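Local coordinates for protein trilobed Protease (Pyrococcus furiosus, PDB 2GOP) that forms the open-Velcro beta-propeller domain of a protease and may control access of substrates to its proteolytic part, at residues Ala15-Pro20 with Tyr29-Ala34; Lys23-Ala28 with Glu48-Asn53; Glu59-Pro64 with Ile73-Ala78; His302-Phe307 with Tyr315-Ala320. One frame throughout, in Å; residues are numbered along the deposited sequence.

Contact 1 of 4, residues Ala15-Pro20 with Tyr29-Ala34; sequences AYLSDP and YVLTKA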
loop_
_atom_site.group_PDB
_atom_site.type_symbol
_atom_site.label_atom_id
_atom_site.label_comp_id
_atom_site.label_asym_id
_atom_site.label_seq_id
_atom_site.Cartn_x
_atom_site.Cartn_y
_atom_site.Cartn_z
ATOM N N ALA A 15 -9.273 -25.660 -6.520
ATOM C CA ALA A 15 -8.724 -24.935 -7.654
ATOM C C ALA A 15 -8.832 -23.456 -7.328
ATOM O O ALA A 15 -9.896 -22.986 -6.936
ATOM C CB ALA A 15 -9.496 -25.258 -8.911
ATOM N N TYR A 16 -7.728 -22.731 -7.476
ATOM C CA TYR A 16 -7.685 -21.311 -7.146
ATOM C C TYR A 16 -7.488 -20.488 -8.413
ATOM O O TYR A 16 -6.437 -20.558 -9.049
ATOM C CB TYR A 16 -6.568 -21.038 -6.137
ATOM C CG TYR A 16 -6.776 -21.734 -4.814
ATOM C CD1 TYR A 16 -7.624 -21.197 -3.847
ATOM C CD2 TYR A 16 -6.140 -22.940 -4.531
ATOM C CE1 TYR A 16 -7.829 -21.845 -2.626
ATOM C CE2 TYR A 16 -6.343 -23.597 -3.321
ATOM C CZ TYR A 16 -7.188 -23.046 -2.371
ATOM O OH TYR A 16 -7.378 -23.689 -1.162
ATOM N N LEU A 17 -8.508 -19.702 -8.757
ATOM C CA LEU A 17 -8.530 -18.928 -9.993
ATOM C C LEU A 17 -8.060 -17.495 -9.759
ATOM O O LEU A 17 -8.435 -16.871 -8.772
ATOM C CB LEU A 17 -9.941 -18.890 -10.583
ATOM C CG LEU A 17 -10.345 -20.048 -11.505
ATOM C CD1 LEU A 17 -10.211 -21.393 -10.835
ATOM C CD2 LEU A 17 -11.749 -19.827 -11.984
ATOM N N SER A 18 -7.275 -16.967 -10.691
ATOM C CA SER A 18 -6.818 -15.586 -10.585
ATOM C C SER A 18 -6.635 -14.965 -11.956
ATOM O O SER A 18 -6.554 -15.662 -12.962
ATOM C CB SER A 18 -5.508 -15.497 -9.787
ATOM O OG SER A 18 -4.488 -16.307 -10.348
ATOM N N ASP A 19 -6.610 -13.637 -11.969
ATOM C CA ASP A 19 -6.226 -12.856 -13.136
ATOM C C ASP A 19 -7.064 -13.136 -14.392
ATOM O O ASP A 19 -6.527 -13.580 -15.432
ATOM C CB ASP A 19 -4.740 -13.064 -13.424
ATOM C CG ASP A 19 -4.130 -11.923 -14.219
ATOM O OD1 ASP A 19 -4.856 -10.950 -14.537
ATOM O OD2 ASP A 19 -2.917 -12.006 -14.521
ATOM N N PRO A 20 -8.367 -12.814 -14.331
ATOM C CA PRO A 20 -9.260 -13.032 -15.485
ATOM C C PRO A 20 -8.979 -12.036 -16.600
ATOM O O PRO A 20 -8.730 -10.862 -16.342
ATOM C CB PRO A 20 -10.650 -12.786 -14.910
ATOM C CG PRO A 20 -10.424 -11.833 -13.790
ATOM C CD PRO A 20 -9.076 -12.189 -13.204
ATOM N N TYR A 29 -7.454 -17.206 -17.847
ATOM C CA TYR A 29 -7.251 -17.049 -16.417
ATOM C C TYR A 29 -6.193 -18.018 -15.936
ATOM O O TYR A 29 -5.813 -18.949 -16.653
ATOM C CB TYR A 29 -8.561 -17.280 -15.647
ATOM C CG TYR A 29 -9.231 -18.593 -15.943
ATOM C CD1 TYR A 29 -10.070 -18.730 -17.045
ATOM C CD2 TYR A 29 -9.028 -19.708 -15.123
ATOM C CE1 TYR A 29 -10.691 -19.918 -17.321
ATOM C CE2 TYR A 29 -9.646 -20.912 -15.398
ATOM C CZ TYR A 29 -10.477 -21.009 -16.498
ATOM O OH TYR A 29 -11.104 -22.195 -16.783
ATOM N N VAL A 30 -5.732 -17.798 -14.709
ATOM C CA VAL A 30 -4.779 -18.689 -14.079
ATOM C C VAL A 30 -5.544 -19.644 -13.147
ATOM O O VAL A 30 -6.349 -19.213 -12.315
ATOM C CB VAL A 30 -3.688 -17.910 -13.294
ATOM C CG1 VAL A 30 -2.717 -18.869 -12.646
ATOM C CG2 VAL A 30 -2.948 -16.956 -14.219
ATOM N N LEU A 31 -5.303 -20.941 -13.341
ATOM C CA LEU A 31 -5.827 -21.997 -12.485
ATOM C C LEU A 31 -4.653 -22.501 -11.652
ATOM O O LEU A 31 -3.651 -22.948 -12.215
ATOM C CB LEU A 31 -6.398 -23.141 -13.342
ATOM C CG LEU A 31 -6.925 -24.401 -12.639
ATOM C CD1 LEU A 31 -7.951 -24.064 -11.589
ATOM C CD2 LEU A 31 -7.509 -25.386 -13.649
ATOM N N THR A 32 -4.761 -22.397 -10.326
ATOM C CA THR A 32 -3.711 -22.873 -9.426
ATOM C C THR A 32 -4.237 -24.040 -8.593
ATOM O O THR A 32 -5.349 -23.991 -8.061
ATOM C CB THR A 32 -3.176 -21.755 -8.487
ATOM O OG1 THR A 32 -2.669 -20.656 -9.261
ATOM C CG2 THR A 32 -2.063 -22.300 -7.587
ATOM N N LYS A 33 -3.419 -25.078 -8.458
ATOM C CA LYS A 33 -3.890 -26.351 -7.936
ATOM C C LYS A 33 -2.713 -27.147 -7.394
ATOM O O LYS A 33 -1.591 -27.026 -7.893
ATOM C CB LYS A 33 -4.570 -27.117 -9.073
ATOM C CG LYS A 33 -5.609 -28.132 -8.666
ATOM C CD LYS A 33 -6.527 -28.464 -9.847
ATOM C CE LYS A 33 -5.749 -28.862 -11.111
ATOM N NZ LYS A 33 -6.637 -29.423 -12.169
ATOM N N ALA A 34 -2.970 -27.960 -6.373
ATOM C CA ALA A 34 -1.933 -28.807 -5.795
ATOM C C ALA A 34 -1.648 -29.973 -6.729
ATOM O O ALA A 34 -2.558 -30.710 -7.092
ATOM C CB ALA A 34 -2.367 -29.320 -4.433
HETATM O O HOH W 1 -4.557 -18.745 -9.123
#
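Leu31 CG stands opposite its own backbone N (chi1 176°), which carries CD1 back across the strand pair to Leu17 CD1 at 3.6 Å and, more tightly, to the CB of Ala15. On the other face, Ser18 OG sits between its N and carbonyl carbon (chi1 56°); it meets Val30 CB at 3.4 Å and is also turned to a bridging water. That water lies 2.7 Å from Ser18 OG and donates to Tyr16 O and to Thr32 OG1, the latter also bonded to Asn43. The backbones are antiparallel: Tyr16 and Thr32 exchange two N-H...O bonds, as do Ser18 and Val30. Leu17 CG approaches the Tyr29 ring obliquely, 3.9 Å from CD2. This is the first hairpin of the N-terminal propeller blade, whose Leu17 and Tyr16 also pack on the last blade and the second subunit's Ile193, respectively. Tyr16 O accepts from both Thr32 N and the water, which links it to the hydroxyls of Ser18 and Thr32; Leu17 and Leu31 make the other face apolar.

Contact 2 of 4, residues Lys23-Ala28 with Glu48-Asn53; sequences KGELVA and ENLKNN
Val27 and Glu48 pair in the antiparallel hairpin of strands 26-35 and 40-49, at the end remote from its connecting turn, within the N-terminal propeller blade. Backbone bonds form the ladder: Val27 N gives to Glu48 O, Glu48 N returns to Val27 O at 2.7 Å, and Leu50 N continues the pattern beyond the strand with a nearly straight bond to Glu25 O, also 2.7 Å. Glu25 lies in the type II' turn Lys23-Leu26. Apolar contact comes from the two branches of Val27: CG1 crosses Leu50 at about a right angle, 3.6 Å from its CD1, while CG2 lies alongside Glu48 CB at 3.7 Å. Leu336 packs on both Val27 and Leu50. The Glu25 chain, bent at chi2 (-93°), crosses the extended Lys51, but OE2 and NZ remain 4.5 Å apart, beyond a salt bridge; OE2 instead touches Lys51 CE at 3.4 Å. Past the pairing, an Asx turn bends the chain, with Lys51 N bonded to Asn49 OD1 at 2.9 Å.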
loop_
_atom_site.group_PDB
_atom_site.type_symbol
_atom_site.label_atom_id
_atom_site.label_comp_id
_atom_site.label_asym_id
_atom_site.label_seq_id
_atom_site.Cartn_x
_atom_site.Cartn_y
_atom_site.Cartn_z
ATOM N N LYS A 23 -10.360 -11.053 -24.532
ATOM C CA LYS A 23 -10.264 -10.335 -25.801
ATOM C C LYS A 23 -11.142 -11.072 -26.783
ATOM O O LYS A 23 -11.061 -12.293 -26.884
ATOM C CB LYS A 23 -8.836 -10.320 -26.344
ATOM C CG LYS A 23 -7.844 -9.524 -25.521
ATOM C CD LYS A 23 -8.160 -8.041 -25.501
ATOM C CE LYS A 23 -7.076 -7.276 -24.756
ATOM N NZ LYS A 23 -7.328 -5.811 -24.692
ATOM N N GLY A 24 -11.988 -10.339 -27.498
ATOM C CA GLY A 24 -12.869 -10.942 -28.477
ATOM C C GLY A 24 -13.758 -12.000 -27.858
ATOM O O GLY A 24 -14.497 -11.719 -26.923
ATOM N N GLU A 25 -13.682 -13.217 -28.384
ATOM C CA GLU A 25 -14.484 -14.333 -27.884
ATOM C C GLU A 25 -13.639 -15.284 -27.032
ATOM O O GLU A 25 -14.069 -16.397 -26.714
ATOM C CB GLU A 25 -15.139 -15.080 -29.053
ATOM C CG GLU A 25 -16.228 -14.271 -29.773
ATOM C CD GLU A 25 -17.630 -14.524 -29.231
ATOM O OE1 GLU A 25 -17.798 -14.660 -27.996
ATOM O OE2 GLU A 25 -18.572 -14.578 -30.046
ATOM N N LEU A 26 -12.448 -14.832 -26.654
ATOM C CA LEU A 26 -11.571 -15.591 -25.763
ATOM C C LEU A 26 -11.593 -15.034 -24.347
ATOM O O LEU A 26 -11.618 -13.817 -24.139
ATOM C CB LEU A 26 -10.127 -15.573 -26.275
ATOM C CG LEU A 26 -9.854 -16.344 -27.571
ATOM C CD1 LEU A 26 -8.380 -16.257 -27.933
ATOM C CD2 LEU A 26 -10.295 -17.803 -27.457
ATOM N N VAL A 27 -11.585 -15.942 -23.376
ATOM C CA VAL A 27 -11.285 -15.588 -22.000
ATOM C C VAL A 27 -10.080 -16.420 -21.587
ATOM O O VAL A 27 -9.862 -17.511 -22.120
ATOM C CB VAL A 27 -12.478 -15.837 -21.049
ATOM C CG1 VAL A 27 -13.689 -15.041 -21.514
ATOM C CG2 VAL A 27 -12.812 -17.315 -20.963
ATOM N N ALA A 28 -9.280 -15.886 -20.671
ATOM C CA ALA A 28 -8.200 -16.648 -20.055
ATOM C C ALA A 28 -8.086 -16.300 -18.583
ATOM O O ALA A 28 -8.556 -15.244 -18.129
ATOM C CB ALA A 28 -6.864 -16.396 -20.759
ATOM N N GLU A 48 -10.081 -20.162 -22.814
ATOM C CA GLU A 48 -11.366 -20.715 -23.233
ATOM C C GLU A 48 -12.022 -19.883 -24.331
ATOM O O GLU A 48 -12.055 -18.662 -24.265
ATOM C CB GLU A 48 -12.328 -20.843 -22.045
ATOM C CG GLU A 48 -13.719 -21.351 -22.459
ATOM C CD GLU A 48 -14.614 -21.714 -21.291
ATOM O OE1 GLU A 48 -14.186 -21.569 -20.126
ATOM O OE2 GLU A 48 -15.756 -22.146 -21.548
ATOM N N ASN A 49 -12.555 -20.568 -25.334
ATOM C CA ASN A 49 -13.306 -19.936 -26.404
ATOM C C ASN A 49 -14.767 -19.898 -25.981
ATOM O O ASN A 49 -15.356 -20.937 -25.696
ATOM C CB ASN A 49 -13.127 -20.741 -27.694
ATOM C CG ASN A 49 -13.758 -20.075 -28.916
ATOM O OD1 ASN A 49 -14.837 -19.492 -28.847
ATOM N ND2 ASN A 49 -13.085 -20.187 -30.051
ATOM N N LEU A 50 -15.342 -18.700 -25.932
ATOM C CA LEU A 50 -16.715 -18.517 -25.444
ATOM C C LEU A 50 -17.798 -19.107 -26.361
ATOM O O LEU A 50 -18.905 -19.403 -25.899
ATOM C CB LEU A 50 -16.993 -17.028 -25.210
ATOM C CG LEU A 50 -16.217 -16.415 -24.042
ATOM C CD1 LEU A 50 -16.151 -14.896 -24.166
ATOM C CD2 LEU A 50 -16.833 -16.839 -22.713
ATOM N N LYS A 51 -17.486 -19.273 -27.646
ATOM C CA LYS A 51 -18.464 -19.800 -28.609
ATOM C C LYS A 51 -18.742 -21.289 -28.391
ATOM O O LYS A 51 -19.897 -21.693 -28.285
ATOM C CB LYS A 51 -17.995 -19.572 -30.049
ATOM C CG LYS A 51 -17.875 -18.104 -30.453
ATOM C CD LYS A 51 -17.693 -17.960 -31.968
ATOM C CE LYS A 51 -17.164 -16.580 -32.362
ATOM N NZ LYS A 51 -17.064 -16.405 -33.848
ATOM N N ASN A 52 -17.679 -22.091 -28.311
ATOM C CA ASN A 52 -17.795 -23.552 -28.174
ATOM C C ASN A 52 -17.301 -24.126 -26.833
ATOM O O ASN A 52 -17.314 -25.340 -26.633
ATOM C CB ASN A 52 -17.084 -24.247 -29.349
ATOM C CG ASN A 52 -15.611 -23.879 -29.460
ATOM O OD1 ASN A 52 -15.093 -23.076 -28.690
ATOM N ND2 ASN A 52 -14.930 -24.472 -30.431
ATOM N N ASN A 53 -16.866 -23.254 -25.926
ATOM C CA ASN A 53 -16.323 -23.657 -24.616
ATOM C C ASN A 53 -15.027 -24.490 -24.677
ATOM O O ASN A 53 -14.608 -25.074 -23.669
ATOM C CB ASN A 53 -17.390 -24.382 -23.781
ATOM C CG ASN A 53 -18.632 -23.535 -23.558
ATOM O OD1 ASN A 53 -18.571 -22.304 -23.555
ATOM N ND2 ASN A 53 -19.766 -24.195 -23.359
#

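Contact 3 of 4, residues Glu59-Pro64 with Ile73-Ala78; sequences ENATMP and IAFMRA
Arg77 reaches across to the backbone of Glu59 and Asn60. Its CB faces Asn60 O; with CG opposite the backbone N (chi1 -174°), CG comes to 3.3 Å from that same oxygen. CD lies 3.7 Å from Asn60 ND2, the two side chains crossing at about a right angle. A bend at chi3 (-75°) then turns the head group back, so NE donates to Asn60 O at 3.0 Å; the oxygen lies in the guanidinium plane, although the N-H arrives from 41° above the carbonyl plane. NH2 ends the chain with a bond to Glu59 O at 2.9 Å. One guanidinium face rests on Phe75 CE2, 3.5 Å from the plane, and Trp88 adds a cation-pi contact. The gripped carbonyls lie where the chain passes from strand 55-59 of one beta-propeller blade to strand 62-66, the first strand of the next, within a WD40-like repeat. There the antiparallel ladder begins: Thr62 and Met76 exchange two backbone bonds, and a water donating to Met76 O is also hydrogen-bonded to Thr62 OG1. Ala61 CB nestles obliquely against the Phe75 ring, 3.4 Å from CD2. On the face carrying Met76, Met63 crosses it at a slant, with CG 3.9 Å from Met76 CB, and packs onward against Ile106 and Leu109 of strand 105-111.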
loop_
_atom_site.group_PDB
_atom_site.type_symbol
_atom_site.label_atom_id
_atom_site.label_comp_id
_atom_site.label_asym_id
_atom_site.label_seq_id
_atom_site.Cartn_x
_atom_site.Cartn_y
_atom_site.Cartn_z
ATOM N N GLU A 59 1.077 -24.580 -19.333
ATOM C CA GLU A 59 1.557 -25.026 -18.022
ATOM C C GLU A 59 2.581 -24.065 -17.427
ATOM O O GLU A 59 3.295 -23.372 -18.157
ATOM C CB GLU A 59 2.192 -26.417 -18.116
ATOM C CG GLU A 59 1.209 -27.579 -18.142
ATOM C CD GLU A 59 1.906 -28.927 -18.321
ATOM O OE1 GLU A 59 2.954 -29.157 -17.669
ATOM O OE2 GLU A 59 1.405 -29.759 -19.110
ATOM N N ASN A 60 2.651 -24.039 -16.096
ATOM C CA ASN A 60 3.721 -23.348 -15.392
ATOM C C ASN A 60 3.802 -21.870 -15.784
ATOM O O ASN A 60 4.864 -21.365 -16.136
ATOM C CB ASN A 60 5.055 -24.073 -15.654
ATOM C CG ASN A 60 6.209 -23.510 -14.839
ATOM O OD1 ASN A 60 6.008 -22.837 -13.821
ATOM N ND2 ASN A 60 7.433 -23.784 -15.287
ATOM N N ALA A 61 2.671 -21.181 -15.701
ATOM C CA ALA A 61 2.566 -19.815 -16.202
ATOM C C ALA A 61 1.528 -18.999 -15.436
ATOM O O ALA A 61 0.531 -19.543 -14.957
ATOM C CB ALA A 61 2.203 -19.842 -17.678
ATOM N N THR A 62 1.789 -17.695 -15.319
ATOM C CA THR A 62 0.833 -16.716 -14.793
ATOM C C THR A 62 0.891 -15.454 -15.689
ATOM O O THR A 62 1.594 -15.440 -16.692
ATOM C CB THR A 62 1.189 -16.325 -13.331
ATOM O OG1 THR A 62 2.476 -15.700 -13.304
ATOM C CG2 THR A 62 1.202 -17.557 -12.401
ATOM N N MET A 63 0.169 -14.400 -15.315
ATOM C CA MET A 63 0.112 -13.143 -16.082
ATOM C C MET A 63 -0.351 -13.319 -17.534
ATOM O O MET A 63 0.302 -12.822 -18.452
ATOM C CB MET A 63 1.457 -12.414 -16.066
ATOM C CG MET A 63 1.965 -11.996 -14.700
ATOM S SD MET A 63 3.215 -10.688 -14.816
ATOM C CE MET A 63 2.207 -9.275 -15.228
ATOM N N PRO A 64 -1.479 -14.017 -17.748
ATOM C CA PRO A 64 -1.991 -14.179 -19.110
ATOM C C PRO A 64 -2.423 -12.849 -19.710
ATOM O O PRO A 64 -3.166 -12.100 -19.073
ATOM C CB PRO A 64 -3.204 -15.089 -18.921
ATOM C CG PRO A 64 -3.640 -14.847 -17.520
ATOM C CD PRO A 64 -2.348 -14.682 -16.761
ATOM N N ILE A 73 -0.681 -14.865 -27.035
ATOM C CA ILE A 73 -0.773 -14.656 -25.600
ATOM C C ILE A 73 0.628 -14.478 -25.010
ATOM O O ILE A 73 1.530 -15.270 -25.264
ATOM C CB ILE A 73 -1.555 -15.813 -24.898
ATOM C CG1 ILE A 73 -1.759 -15.501 -23.416
ATOM C CG2 ILE A 73 -0.844 -17.141 -25.072
ATOM C CD1 ILE A 73 -2.818 -16.343 -22.770
ATOM N N ALA A 74 0.807 -13.409 -24.243
ATOM C CA ALA A 74 2.029 -13.211 -23.485
ATOM C C ALA A 74 1.785 -13.711 -22.063
ATOM O O ALA A 74 0.656 -13.673 -21.561
ATOM C CB ALA A 74 2.433 -11.730 -23.482
ATOM N N PHE A 75 2.838 -14.192 -21.414
ATOM C CA PHE A 75 2.702 -14.664 -20.048
ATOM C C PHE A 75 4.031 -14.664 -19.344
ATOM O O PHE A 75 5.066 -14.461 -19.968
ATOM C CB PHE A 75 2.073 -16.062 -20.006
ATOM C CG PHE A 75 2.861 -17.121 -20.732
ATOM C CD1 PHE A 75 2.671 -17.338 -22.096
ATOM C CD2 PHE A 75 3.767 -17.929 -20.049
ATOM C CE1 PHE A 75 3.375 -18.346 -22.765
ATOM C CE2 PHE A 75 4.471 -18.927 -20.713
ATOM C CZ PHE A 75 4.272 -19.135 -22.066
ATOM N N MET A 76 3.987 -14.924 -18.042
ATOM C CA MET A 76 5.184 -14.935 -17.222
ATOM C C MET A 76 5.471 -16.338 -16.703
ATOM O O MET A 76 4.553 -17.059 -16.307
ATOM C CB MET A 76 5.000 -13.987 -16.048
ATOM C CG MET A 76 6.283 -13.394 -15.525
ATOM S SD MET A 76 6.195 -13.086 -13.755
ATOM C CE MET A 76 6.578 -14.749 -13.235
ATOM N N ARG A 77 6.750 -16.707 -16.684
ATOM C CA ARG A 77 7.175 -17.982 -16.130
ATOM C C ARG A 77 8.297 -17.746 -15.106
ATOM O O ARG A 77 9.285 -17.070 -15.388
ATOM C CB ARG A 77 7.632 -18.910 -17.259
ATOM C CG ARG A 77 7.960 -20.329 -16.813
ATOM C CD ARG A 77 8.001 -21.287 -18.003
ATOM N NE ARG A 77 6.665 -21.623 -18.518
ATOM C CZ ARG A 77 6.425 -22.037 -19.762
ATOM N NH1 ARG A 77 7.409 -22.136 -20.644
ATOM N NH2 ARG A 77 5.188 -22.335 -20.138
ATOM N N ALA A 78 8.121 -18.304 -13.914
ATOM C CA ALA A 78 9.102 -18.194 -12.848
ATOM C C ALA A 78 10.135 -19.296 -13.000
ATOM O O ALA A 78 9.783 -20.465 -13.177
ATOM C CB ALA A 78 8.423 -18.308 -11.494
HETATM O O HOH W 2 4.829 -17.265 -13.313
#

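Contact 4 of 4, residues His302-Phe307 with Tyr315-Ala320; sequences HWIMGF and YLKETA
With CG between its backbone N and carbonyl carbon (chi1 46°), Trp303 lays one indole face over Glu318, whose CB sits 3.8 Å from the centroid of the five-membered ring, 21° off its normal, a CH-pi contact. The carboxylate is turned steeply to the indole, the planes 75° apart, and Glu318 OE2 takes a weak bond from Trp303 NE1 at 3.2 Å. Its OE1 has a stronger partner in the salt bridge to Arg324, while OE2 also meets Tyr239 of the second subunit weakly. Farther out, the six-membered ring reaches the backbone of Thr319, CH2 lying 3.6 Å from its C. On the sheet's opposite face, His302 and Lys317 slant past each other, with ND1 3.3 Å from Lys317 CD; a water in the imidazole plane bonds ND1 at 2.6 Å. Lys317 NZ goes on to a salt bridge with Glu333, and His302 NE2 bonds Ala298 O. Ile304 CD1 meets the Tyr315 ring obliquely, 3.7 Å from Tyr315 CD1, and Phe307 CB abuts Tyr315 CB at 3.6 Å. Between the pairs Ile304-Lys317 and Phe307-Tyr315 the register slips by one residue: Met305 N bonds Leu316 O, and Leu316 N bonds Gly306 O. Gly306 adopts backbone angles suited to a residue without a side chain. This is a beta bulge in an antiparallel hairpin, the first two strands of the propeller's last blade.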
loop_
_atom_site.group_PDB
_atom_site.type_symbol
_atom_site.label_atom_id
_atom_site.label_comp_id
_atom_site.label_asym_id
_atom_site.label_seq_id
_atom_site.Cartn_x
_atom_site.Cartn_y
_atom_site.Cartn_z
ATOM N N HIS A 302 -21.258 -10.575 -2.252
ATOM C CA HIS A 302 -20.148 -11.311 -2.857
ATOM C C HIS A 302 -18.950 -10.389 -2.943
ATOM O O HIS A 302 -19.051 -9.206 -2.601
ATOM C CB HIS A 302 -20.521 -11.812 -4.255
ATOM C CG HIS A 302 -20.928 -10.730 -5.216
ATOM N ND1 HIS A 302 -21.956 -10.895 -6.120
ATOM C CD2 HIS A 302 -20.448 -9.482 -5.423
ATOM C CE1 HIS A 302 -22.087 -9.799 -6.845
ATOM N NE2 HIS A 302 -21.184 -8.925 -6.439
ATOM N N TRP A 303 -17.815 -10.911 -3.382
ATOM C CA TRP A 303 -16.726 -10.032 -3.766
ATOM C C TRP A 303 -16.158 -10.373 -5.137
ATOM O O TRP A 303 -15.815 -11.527 -5.434
ATOM C CB TRP A 303 -15.637 -9.885 -2.681
ATOM C CG TRP A 303 -15.143 -11.107 -2.007
ATOM C CD1 TRP A 303 -13.908 -11.688 -2.160
ATOM C CD2 TRP A 303 -15.834 -11.887 -1.019
ATOM N NE1 TRP A 303 -13.801 -12.793 -1.344
ATOM C CE2 TRP A 303 -14.971 -12.939 -0.638
ATOM C CE3 TRP A 303 -17.102 -11.812 -0.434
ATOM C CZ2 TRP A 303 -15.340 -13.903 0.308
ATOM C CZ3 TRP A 303 -17.460 -12.765 0.508
ATOM C CH2 TRP A 303 -16.583 -13.801 0.862
ATOM N N ILE A 304 -16.096 -9.336 -5.968
ATOM C CA ILE A 304 -15.475 -9.419 -7.281
ATOM C C ILE A 304 -13.964 -9.314 -7.102
ATOM O O ILE A 304 -13.466 -8.330 -6.565
ATOM C CB ILE A 304 -15.983 -8.299 -8.215
ATOM C CG1 ILE A 304 -17.511 -8.369 -8.382
ATOM C CG2 ILE A 304 -15.279 -8.366 -9.560
ATOM C CD1 ILE A 304 -18.060 -9.661 -9.011
ATOM N N MET A 305 -13.242 -10.343 -7.536
ATOM C CA MET A 305 -11.800 -10.414 -7.360
ATOM C C MET A 305 -11.096 -10.345 -8.704
ATOM O O MET A 305 -10.532 -11.325 -9.185
ATOM C CB MET A 305 -11.427 -11.696 -6.615
ATOM C CG MET A 305 -11.943 -11.710 -5.174
ATOM S SD MET A 305 -11.565 -13.241 -4.316
ATOM C CE MET A 305 -9.780 -13.191 -4.284
ATOM N N GLY A 306 -11.125 -9.161 -9.301
ATOM C CA GLY A 306 -10.546 -8.942 -10.615
ATOM C C GLY A 306 -11.554 -9.132 -11.739
ATOM O O GLY A 306 -12.448 -9.985 -11.669
ATOM N N PHE A 307 -11.390 -8.342 -12.793
ATOM C CA PHE A 307 -12.252 -8.424 -13.949
ATOM C C PHE A 307 -11.505 -7.910 -15.162
ATOM O O PHE A 307 -10.416 -7.344 -15.047
ATOM C CB PHE A 307 -13.507 -7.571 -13.734
ATOM C CG PHE A 307 -13.221 -6.094 -13.721
ATOM C CD1 PHE A 307 -12.777 -5.469 -12.566
ATOM C CD2 PHE A 307 -13.378 -5.342 -14.868
ATOM C CE1 PHE A 307 -12.488 -4.117 -12.562
ATOM C CE2 PHE A 307 -13.087 -3.990 -14.865
ATOM C CZ PHE A 307 -12.638 -3.388 -13.711
ATOM N N TYR A 315 -15.241 -11.677 -15.078
ATOM C CA TYR A 315 -14.785 -11.434 -13.719
ATOM C C TYR A 315 -14.751 -12.709 -12.909
ATOM O O TYR A 315 -15.435 -13.695 -13.240
ATOM C CB TYR A 315 -15.664 -10.378 -13.032
ATOM C CG TYR A 315 -17.167 -10.628 -13.129
ATOM C CD1 TYR A 315 -17.827 -11.457 -12.224
ATOM C CD2 TYR A 315 -17.924 -10.007 -14.111
ATOM C CE1 TYR A 315 -19.206 -11.664 -12.309
ATOM C CE2 TYR A 315 -19.300 -10.201 -14.201
ATOM C CZ TYR A 315 -19.929 -11.034 -13.306
ATOM O OH TYR A 315 -21.284 -11.221 -13.429
ATOM N N LEU A 316 -13.911 -12.684 -11.878
ATOM C CA LEU A 316 -13.946 -13.676 -10.817
ATOM C C LEU A 316 -14.874 -13.188 -9.695
ATOM O O LEU A 316 -14.751 -12.044 -9.232
ATOM C CB LEU A 316 -12.534 -13.932 -10.272
ATOM C CG LEU A 316 -11.539 -14.625 -11.208
ATOM C CD1 LEU A 316 -10.158 -14.732 -10.547
ATOM C CD2 LEU A 316 -12.045 -16.019 -11.598
ATOM N N LYS A 317 -15.784 -14.056 -9.260
ATOM C CA LYS A 317 -16.708 -13.757 -8.170
ATOM C C LYS A 317 -16.635 -14.810 -7.057
ATOM O O LYS A 317 -16.852 -15.998 -7.303
ATOM C CB LYS A 317 -18.145 -13.684 -8.697
ATOM C CG LYS A 317 -19.198 -13.526 -7.602
ATOM C CD LYS A 317 -20.559 -13.140 -8.156
ATOM C CE LYS A 317 -21.160 -14.221 -9.013
ATOM N NZ LYS A 317 -22.638 -14.031 -9.205
ATOM N N GLU A 318 -16.364 -14.347 -5.837
ATOM C CA GLU A 318 -16.304 -15.191 -4.656
ATOM C C GLU A 318 -17.456 -14.869 -3.705
ATOM O O GLU A 318 -17.917 -13.732 -3.640
ATOM C CB GLU A 318 -14.971 -14.976 -3.948
ATOM C CG GLU A 318 -14.700 -15.939 -2.817
ATOM C CD GLU A 318 -13.233 -16.180 -2.623
ATOM O OE1 GLU A 318 -12.616 -16.784 -3.526
ATOM O OE2 GLU A 318 -12.696 -15.775 -1.571
ATOM N N THR A 319 -17.920 -15.881 -2.977
ATOM C CA THR A 319 -18.953 -15.713 -1.951
ATOM C C THR A 319 -18.528 -16.379 -0.634
ATOM O O THR A 319 -17.485 -17.039 -0.552
ATOM C CB THR A 319 -20.299 -16.335 -2.388
ATOM O OG1 THR A 319 -20.176 -17.759 -2.434
ATOM C CG2 THR A 319 -20.731 -15.820 -3.747
ATOM N N ALA A 320 -19.351 -16.219 0.394
ATOM C CA ALA A 320 -19.121 -16.885 1.678
ATOM C C ALA A 320 -19.017 -18.415 1.543
ATOM O O ALA A 320 -18.252 -19.056 2.266
ATOM C CB ALA A 320 -20.229 -16.510 2.673
HETATM O O HOH W 3 -23.664 -12.914 -6.110
#

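How the contacts relate
Contacts 1 and 2 belong to one blade and share strand 26-35, their centres 17 Å apart. Contact 1 sits between the neighbouring blades: its centre is 12 Å from that of contact 3, where Val30 CG2 packs on Pro64 CD at 3.5 Å, and 13 Å from that of contact 4, where Leu316 CD1 touches Leu17 O at 3.3 Å. Ala28 CB of contact 2 lies 4.3 Å from Pro64 CB of contact 3. Contact 4 touches neither contact 2 nor contact 3, the nearest atoms being about 7 and 10 Å away. Each sheet is built from consecutive strands, consistent with the open-Velcro topology, and packing between contacts 1 and 4 joins the first and last blades. Both also face the second subunit.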